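Local coordinates for adenylate kinase (Schistosoma mansoni, PDB 3UMF), which catalyses, as an adenylate kinase, the reversible transfer of a phosphoryl group between adenine nucleotides, interconverting ATP and AMP with two ADP, at residues V31-G36 against C131-V136; F53-L58 against N108-I113; V141-M146 against T166-F171. All coordinates share one frame; numbering follows the deposited sequence.

Contacts 1 and 2 lie in the same five-stranded parallel sheet, whose order is 56-58, 110-114, 30-35, 135-140, 191-195. Contact 2 pairs the edge strand 56-58 with 110-114, and contact 1 pairs the central strand 30-35 with the approach to 135-140. Their centres are about 11 Å apart, and they touch where I32 meets F111, L112 and I113. Along the chain, contact 2 is nested inside the loop closed by contact 1. Contact 3 follows both. It joins helices 143-150 and 161-177, with its centre about 23 Å from that of contact 1. Strand 135-140 leads straight into helix 143-150, connecting this helix pair to the central sheet, which in adenylate kinases carries the nucleotide-binding loops.

Contact 1: residues V31-G36 against C131-V136; sequences VIFVLG and CPCLCV
C131 meets V31 first, its SG packing on V31 CG2 at 3.6 Å. At P132 the link is a water, which accepts from V31 N and donates to P132 O. C133 CB then lies over one face of the F33 ring. It makes a CH-pi contact 3.9 Å from the ring centroid, while C133 SG sits obliquely to the same ring. With chi1 at 76°, SG stands between its own backbone N and carbonyl carbon and is turned to the CD2 and CE2 side of the ring, 3.9 Å from F33 CD2. L134 gives the first direct backbone bond, L134 N to V31 O at 2.7 Å. C135 O accepts from F33 N at 3.1 Å, and C135 SG faces I32 CG2 on one side of the sheet. V136 pairs with F33 in parallel register. Its CG2 lies near the plane of the F33 ring, at the edge, and 3.9 Å from F33 CB on the other side of the sheet. Strand 30-35 is central, with 110-114 on its other flank. Y185 of helix 179-186 touches F33, C133 and V136, F126 of helix 120-129 meets the F33 ring edge-to-face, and F214 packs on C135.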
# COMPACT_ATOMS: atom_id res chain seq x y z
N VAL A 31 8.33 3.90 7.92
CA VAL A 31 7.47 3.16 7.00
C VAL A 31 6.08 3.76 6.88
O VAL A 31 5.39 3.97 7.88
CB VAL A 31 7.34 1.68 7.42
CG1 VAL A 31 6.31 0.96 6.57
CG2 VAL A 31 8.70 0.99 7.33
N ILE A 32 5.68 4.05 5.65
CA ILE A 32 4.37 4.61 5.38
C ILE A 32 3.51 3.61 4.61
O ILE A 32 3.75 3.35 3.43
CB ILE A 32 4.48 5.91 4.56
CG1 ILE A 32 5.33 6.94 5.32
CG2 ILE A 32 3.11 6.48 4.25
CD1 ILE A 32 5.79 8.09 4.46
N PHE A 33 2.52 3.04 5.29
CA PHE A 33 1.56 2.17 4.62
C PHE A 33 0.62 3.03 3.78
O PHE A 33 0.16 4.08 4.23
CB PHE A 33 0.76 1.38 5.66
CG PHE A 33 1.57 0.35 6.41
CD1 PHE A 33 2.66 -0.27 5.82
CD2 PHE A 33 1.22 -0.02 7.70
CE1 PHE A 33 3.39 -1.23 6.51
CE2 PHE A 33 1.95 -0.98 8.40
CZ PHE A 33 3.03 -1.58 7.80
N VAL A 34 0.34 2.59 2.55
CA VAL A 34 -0.59 3.31 1.68
C VAL A 34 -1.76 2.43 1.25
O VAL A 34 -1.57 1.36 0.67
CB VAL A 34 0.13 3.88 0.44
CG1 VAL A 34 -0.86 4.61 -0.46
CG2 VAL A 34 1.25 4.82 0.86
N LEU A 35 -2.97 2.89 1.55
CA LEU A 35 -4.19 2.16 1.20
C LEU A 35 -5.08 2.98 0.27
O LEU A 35 -5.16 4.20 0.38
CB LEU A 35 -4.97 1.80 2.47
CG LEU A 35 -4.43 0.64 3.30
CD1 LEU A 35 -5.36 0.37 4.48
CD2 LEU A 35 -4.28 -0.61 2.44
N GLY A 36 -5.74 2.29 -0.65
CA GLY A 36 -6.65 2.93 -1.58
C GLY A 36 -7.29 1.94 -2.53
O GLY A 36 -6.59 1.17 -3.20
N CYS A 131 9.50 -3.59 11.34
CA CYS A 131 9.52 -2.40 12.19
C CYS A 131 8.14 -1.76 12.22
O CYS A 131 7.36 -1.92 11.28
CB CYS A 131 10.57 -1.40 11.71
SG CYS A 131 10.26 -0.70 10.08
N PRO A 132 7.82 -1.05 13.32
CA PRO A 132 6.52 -0.36 13.42
C PRO A 132 6.39 0.70 12.33
O PRO A 132 7.39 1.31 11.94
CB PRO A 132 6.60 0.31 14.79
CG PRO A 132 7.58 -0.50 15.56
CD PRO A 132 8.61 -0.93 14.55
N CYS A 133 5.18 0.91 11.83
CA CYS A 133 5.00 1.90 10.78
C CYS A 133 4.98 3.31 11.37
O CYS A 133 4.69 3.50 12.55
CB CYS A 133 3.72 1.63 9.98
SG CYS A 133 2.18 2.07 10.80
N LEU A 134 5.32 4.29 10.55
CA LEU A 134 5.23 5.68 10.96
C LEU A 134 3.78 6.13 10.93
O LEU A 134 3.28 6.72 11.89
CB LEU A 134 6.08 6.55 10.03
CG LEU A 134 5.95 8.06 10.20
CD1 LEU A 134 6.44 8.50 11.58
CD2 LEU A 134 6.72 8.78 9.10
N CYS A 135 3.10 5.85 9.82
CA CYS A 135 1.70 6.19 9.66
C CYS A 135 1.08 5.41 8.51
O CYS A 135 1.77 4.71 7.77
CB CYS A 135 1.53 7.69 9.43
SG CYS A 135 2.27 8.31 7.89
N VAL A 136 -0.24 5.54 8.37
CA VAL A 136 -0.96 4.95 7.26
C VAL A 136 -1.68 6.06 6.51
O VAL A 136 -2.36 6.89 7.12
CB VAL A 136 -2.01 3.92 7.76
CG1 VAL A 136 -2.79 3.34 6.59
CG2 VAL A 136 -1.33 2.82 8.56
O HOH W 1 8.41 3.32 10.72

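Contact 2: residues F53-L58 against N108-I113; sequences FHFNHL and NCHFLI
Strands 56-58 and 110-114 form an outer parallel pair at the 56-58 edge of the central sheet, and N56, H57 and L58 lie in register with F111, L112 and I113. Three backbone bonds join them. N56 N donates to H110 O at 3.2 Å. L112 N donates to N56 O, and L58 N returns to L112 O at 2.9 Å in a nearly straight bond (177° at the hydrogen). F55 enters just before the strand. Its CD1 lies 3.4 Å from H110 CB, and its CD2 is 3.5 Å from L112 CG, so the ring straddles the two side chains. The F55 and H110 rings meet obliquely, with planes 35° apart. On the other side of the sheet, F111 CD2 touches N56 CB and also L58 CD1, the latter at 3.7 Å. L58 CD1 continues to I113 CD1, the two side chains lying side by side. N108 packs against H54 O through CG, and its OD1 is gripped twice by H110. H110 N bonds N108 OD1 at 3.0 Å, which closes an Asx turn, and H110 ND1 adds a second bond from the same face of the amide, with OD1 in the imidazole plane. The ND1 bond helps to set the rotation of the H110 ring. Such parallel pairing, with helices 60-68, 73-84 and 90-104 in the connection, is typical of the Rossmann-like alpha/beta core of adenylate kinases.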
# COMPACT_ATOMS: atom_id res chain seq x y z
N PHE A 53 9.80 13.51 -2.62
CA PHE A 53 10.53 13.18 -1.39
C PHE A 53 11.64 12.14 -1.54
O PHE A 53 12.39 11.91 -0.60
CB PHE A 53 9.57 12.71 -0.30
CG PHE A 53 8.65 13.79 0.20
CD1 PHE A 53 9.11 14.79 1.04
CD2 PHE A 53 7.31 13.79 -0.16
CE1 PHE A 53 8.26 15.78 1.50
CE2 PHE A 53 6.45 14.77 0.30
CZ PHE A 53 6.93 15.77 1.13
N HIS A 54 11.73 11.52 -2.72
CA HIS A 54 12.75 10.49 -2.99
C HIS A 54 12.55 9.25 -2.11
O HIS A 54 13.51 8.56 -1.78
CB HIS A 54 14.16 11.06 -2.82
CG HIS A 54 14.33 12.43 -3.42
ND1 HIS A 54 13.70 12.81 -4.59
CD2 HIS A 54 15.05 13.50 -3.01
CE1 HIS A 54 14.03 14.06 -4.87
NE2 HIS A 54 14.85 14.50 -3.93
N PHE A 55 11.30 8.99 -1.75
CA PHE A 55 10.96 7.80 -0.97
C PHE A 55 11.32 6.53 -1.72
O PHE A 55 11.24 6.49 -2.95
CB PHE A 55 9.44 7.77 -0.69
CG PHE A 55 8.96 8.80 0.30
CD1 PHE A 55 9.85 9.43 1.16
CD2 PHE A 55 7.62 9.13 0.37
CE1 PHE A 55 9.39 10.37 2.08
CE2 PHE A 55 7.16 10.07 1.28
CZ PHE A 55 8.05 10.69 2.13
N ASN A 56 11.73 5.49 -1.00
CA ASN A 56 11.77 4.16 -1.60
C ASN A 56 10.33 3.69 -1.81
O ASN A 56 9.46 3.94 -0.97
CB ASN A 56 12.53 3.17 -0.71
CG ASN A 56 14.01 3.51 -0.60
OD1 ASN A 56 14.50 3.87 0.47
ND2 ASN A 56 14.73 3.38 -1.71
N HIS A 57 10.07 3.04 -2.93
CA HIS A 57 8.72 2.60 -3.25
C HIS A 57 8.69 1.08 -3.40
O HIS A 57 9.32 0.51 -4.29
CB HIS A 57 8.22 3.29 -4.52
CG HIS A 57 6.76 3.10 -4.79
ND1 HIS A 57 6.14 3.59 -5.92
CD2 HIS A 57 5.79 2.48 -4.07
CE1 HIS A 57 4.86 3.27 -5.89
NE2 HIS A 57 4.62 2.60 -4.78
N LEU A 58 7.96 0.42 -2.50
CA LEU A 58 7.89 -1.03 -2.49
C LEU A 58 6.47 -1.52 -2.71
O LEU A 58 5.51 -0.94 -2.20
CB LEU A 58 8.40 -1.58 -1.15
CG LEU A 58 9.83 -1.28 -0.69
CD1 LEU A 58 10.07 -1.91 0.67
CD2 LEU A 58 10.85 -1.77 -1.71
N ASN A 108 17.71 5.96 1.38
CA ASN A 108 16.65 6.75 1.99
C ASN A 108 15.98 5.96 3.11
O ASN A 108 15.67 4.78 2.93
CB ASN A 108 15.62 7.18 0.95
CG ASN A 108 14.75 8.33 1.42
OD1 ASN A 108 13.70 8.12 2.03
ND2 ASN A 108 15.19 9.55 1.16
N CYS A 109 15.75 6.60 4.25
CA CYS A 109 15.18 5.91 5.41
C CYS A 109 13.66 5.71 5.30
O CYS A 109 13.08 4.94 6.06
CB CYS A 109 15.50 6.67 6.70
SG CYS A 109 14.63 8.25 6.90
N HIS A 110 13.03 6.40 4.35
CA HIS A 110 11.58 6.29 4.18
C HIS A 110 11.19 5.21 3.17
O HIS A 110 11.87 5.01 2.17
CB HIS A 110 10.97 7.62 3.75
CG HIS A 110 11.24 8.76 4.68
ND1 HIS A 110 12.39 9.52 4.61
CD2 HIS A 110 10.50 9.28 5.69
CE1 HIS A 110 12.35 10.46 5.55
NE2 HIS A 110 11.21 10.34 6.21
N PHE A 111 10.08 4.54 3.45
CA PHE A 111 9.54 3.54 2.55
C PHE A 111 8.04 3.73 2.40
O PHE A 111 7.31 3.75 3.40
CB PHE A 111 9.82 2.13 3.10
CG PHE A 111 11.28 1.76 3.10
CD1 PHE A 111 12.09 2.10 4.16
CD2 PHE A 111 11.83 1.07 2.03
CE1 PHE A 111 13.44 1.76 4.16
CE2 PHE A 111 13.17 0.72 2.03
CZ PHE A 111 13.97 1.07 3.09
N LEU A 112 7.59 3.89 1.16
CA LEU A 112 6.17 3.82 0.85
C LEU A 112 5.85 2.38 0.47
O LEU A 112 6.39 1.87 -0.51
CB LEU A 112 5.82 4.73 -0.33
CG LEU A 112 5.63 6.23 -0.10
CD1 LEU A 112 5.37 6.93 -1.43
CD2 LEU A 112 4.48 6.48 0.86
N ILE A 113 4.99 1.72 1.24
CA ILE A 113 4.53 0.39 0.86
C ILE A 113 3.16 0.52 0.21
O ILE A 113 2.17 0.81 0.88
CB ILE A 113 4.42 -0.56 2.06
CG1 ILE A 113 5.51 -0.27 3.10
CG2 ILE A 113 4.47 -2.01 1.58
CD1 ILE A 113 6.91 -0.63 2.66

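Contact 3: residues V141-M146 against T166-F171; sequences VSEEVM and TIVKRF
F171 and M146 carry most of the apolar packing. F171 CG is anti to its backbone nitrogen (chi1 175°), which sends the ring across to the start of helix 143-150. The M146 side chain runs past F171 in the opposite direction. It bends at chi2 and chi3, and this folds CE back to 3.8 Å from F171 CB. M146 CE also reaches V168 CG2 at 4.1 Å, and SD rests on I167 CG2. V141 CG2 touches F171 CE1, and E143 CB lies 3.6 Å from F171 CE2.

Contacts between the ring and polar backbone atoms come next. V141 O lies in the ring plane at its edge, 3.4 Å from F171 CZ. E143 N is equally near CZ but approaches obliquely. No hydrogen bond crosses between the two segments.

Polar bonds act within helix 143-150 and, through E143, between helices. S142 is the N-cap of helix 143-150, and its OG accepts from V145 N at 3.1 Å. The E143 carboxylate stands 77° from the F171 ring plane. E143 OE2 forms a salt bridge with R147 of its own helix and passes V168 CG1 at 3.9 Å. E143 OE1 forms one with R172 of helix 161-177, which joins the helices.

Helix 143-150 follows strand 135-140 directly and packs here on helix 161-177. I167 touches L150, V168 touches R147, and V141 and V145 face A196 and S197, just after strand 191-195.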
# COMPACT_ATOMS: atom_id res chain seq x y z
N VAL A 141 -12.41 7.36 -0.78
CA VAL A 141 -13.47 7.87 -1.64
C VAL A 141 -14.77 7.12 -1.37
O VAL A 141 -14.76 5.94 -1.02
CB VAL A 141 -13.11 7.75 -3.14
CG1 VAL A 141 -11.98 8.69 -3.50
CG2 VAL A 141 -12.76 6.31 -3.51
N SER A 142 -15.89 7.82 -1.52
CA SER A 142 -17.21 7.20 -1.38
C SER A 142 -17.52 6.39 -2.63
O SER A 142 -16.86 6.54 -3.65
CB SER A 142 -18.28 8.27 -1.18
OG SER A 142 -18.43 9.04 -2.35
N GLU A 143 -18.53 5.53 -2.54
CA GLU A 143 -18.93 4.74 -3.70
C GLU A 143 -19.42 5.66 -4.82
O GLU A 143 -19.16 5.41 -6.00
CB GLU A 143 -20.02 3.73 -3.32
CG GLU A 143 -20.36 2.74 -4.42
CD GLU A 143 -21.37 1.70 -3.97
OE1 GLU A 143 -21.13 1.03 -2.95
OE2 GLU A 143 -22.42 1.56 -4.64
N GLU A 144 -20.09 6.74 -4.42
CA GLU A 144 -20.62 7.73 -5.35
C GLU A 144 -19.51 8.42 -6.15
O GLU A 144 -19.64 8.64 -7.36
CB GLU A 144 -21.43 8.79 -4.59
CG GLU A 144 -22.50 8.21 -3.65
CD GLU A 144 -22.01 8.02 -2.23
OE1 GLU A 144 -22.19 8.94 -1.40
OE2 GLU A 144 -21.45 6.94 -1.92
N VAL A 145 -18.43 8.78 -5.47
CA VAL A 145 -17.27 9.39 -6.11
C VAL A 145 -16.59 8.42 -7.08
O VAL A 145 -16.24 8.80 -8.20
CB VAL A 145 -16.24 9.90 -5.07
CG1 VAL A 145 -14.89 10.15 -5.71
CG2 VAL A 145 -16.76 11.16 -4.38
N MET A 146 -16.41 7.18 -6.65
CA MET A 146 -15.84 6.14 -7.51
C MET A 146 -16.65 5.96 -8.79
O MET A 146 -16.09 5.89 -9.88
CB MET A 146 -15.73 4.82 -6.75
CG MET A 146 -15.24 3.63 -7.58
SD MET A 146 -16.52 2.80 -8.54
CE MET A 146 -17.62 2.17 -7.26
N THR A 166 -19.04 -5.21 -11.61
CA THR A 166 -17.88 -5.92 -11.09
C THR A 166 -16.98 -4.97 -10.30
O THR A 166 -16.49 -5.31 -9.22
CB THR A 166 -17.06 -6.59 -12.21
OG1 THR A 166 -17.85 -7.60 -12.85
CG2 THR A 166 -15.79 -7.23 -11.65
N ILE A 167 -16.78 -3.77 -10.84
CA ILE A 167 -15.98 -2.75 -10.17
C ILE A 167 -16.66 -2.23 -8.90
O ILE A 167 -16.00 -1.95 -7.90
CB ILE A 167 -15.67 -1.58 -11.13
CG1 ILE A 167 -14.75 -2.05 -12.26
CG2 ILE A 167 -15.04 -0.41 -10.39
CD1 ILE A 167 -14.38 -0.96 -13.24
N VAL A 168 -17.98 -2.09 -8.95
CA VAL A 168 -18.73 -1.71 -7.75
C VAL A 168 -18.53 -2.74 -6.64
O VAL A 168 -18.23 -2.38 -5.50
CB VAL A 168 -20.24 -1.54 -8.05
CG1 VAL A 168 -21.03 -1.43 -6.75
CG2 VAL A 168 -20.47 -0.30 -8.92
N LYS A 169 -18.65 -4.02 -6.99
CA LYS A 169 -18.42 -5.11 -6.04
C LYS A 169 -16.97 -5.15 -5.55
O LYS A 169 -16.71 -5.48 -4.39
CB LYS A 169 -18.79 -6.46 -6.66
CG LYS A 169 -20.25 -6.62 -7.00
CD LYS A 169 -21.14 -6.21 -5.84
CE LYS A 169 -22.59 -6.57 -6.12
NZ LYS A 169 -23.52 -5.55 -5.58
N ARG A 170 -16.03 -4.84 -6.43
CA ARG A 170 -14.63 -4.81 -6.04
C ARG A 170 -14.38 -3.68 -5.04
O ARG A 170 -13.60 -3.83 -4.10
CB ARG A 170 -13.72 -4.66 -7.26
CG ARG A 170 -12.24 -4.76 -6.95
CD ARG A 170 -11.40 -4.59 -8.21
NE ARG A 170 -11.69 -5.61 -9.20
CZ ARG A 170 -11.24 -5.59 -10.45
NH1 ARG A 170 -10.48 -4.59 -10.86
NH2 ARG A 170 -11.56 -6.57 -11.29
N PHE A 171 -15.06 -2.56 -5.25
CA PHE A 171 -15.02 -1.43 -4.33
C PHE A 171 -15.55 -1.82 -2.95
O PHE A 171 -14.93 -1.54 -1.93
CB PHE A 171 -15.82 -0.25 -4.90
CG PHE A 171 -15.93 0.92 -3.96
CD1 PHE A 171 -15.01 1.95 -4.01
CD2 PHE A 171 -16.95 0.99 -3.03
CE1 PHE A 171 -15.10 3.03 -3.15
CE2 PHE A 171 -17.05 2.06 -2.15
CZ PHE A 171 -16.12 3.09 -2.22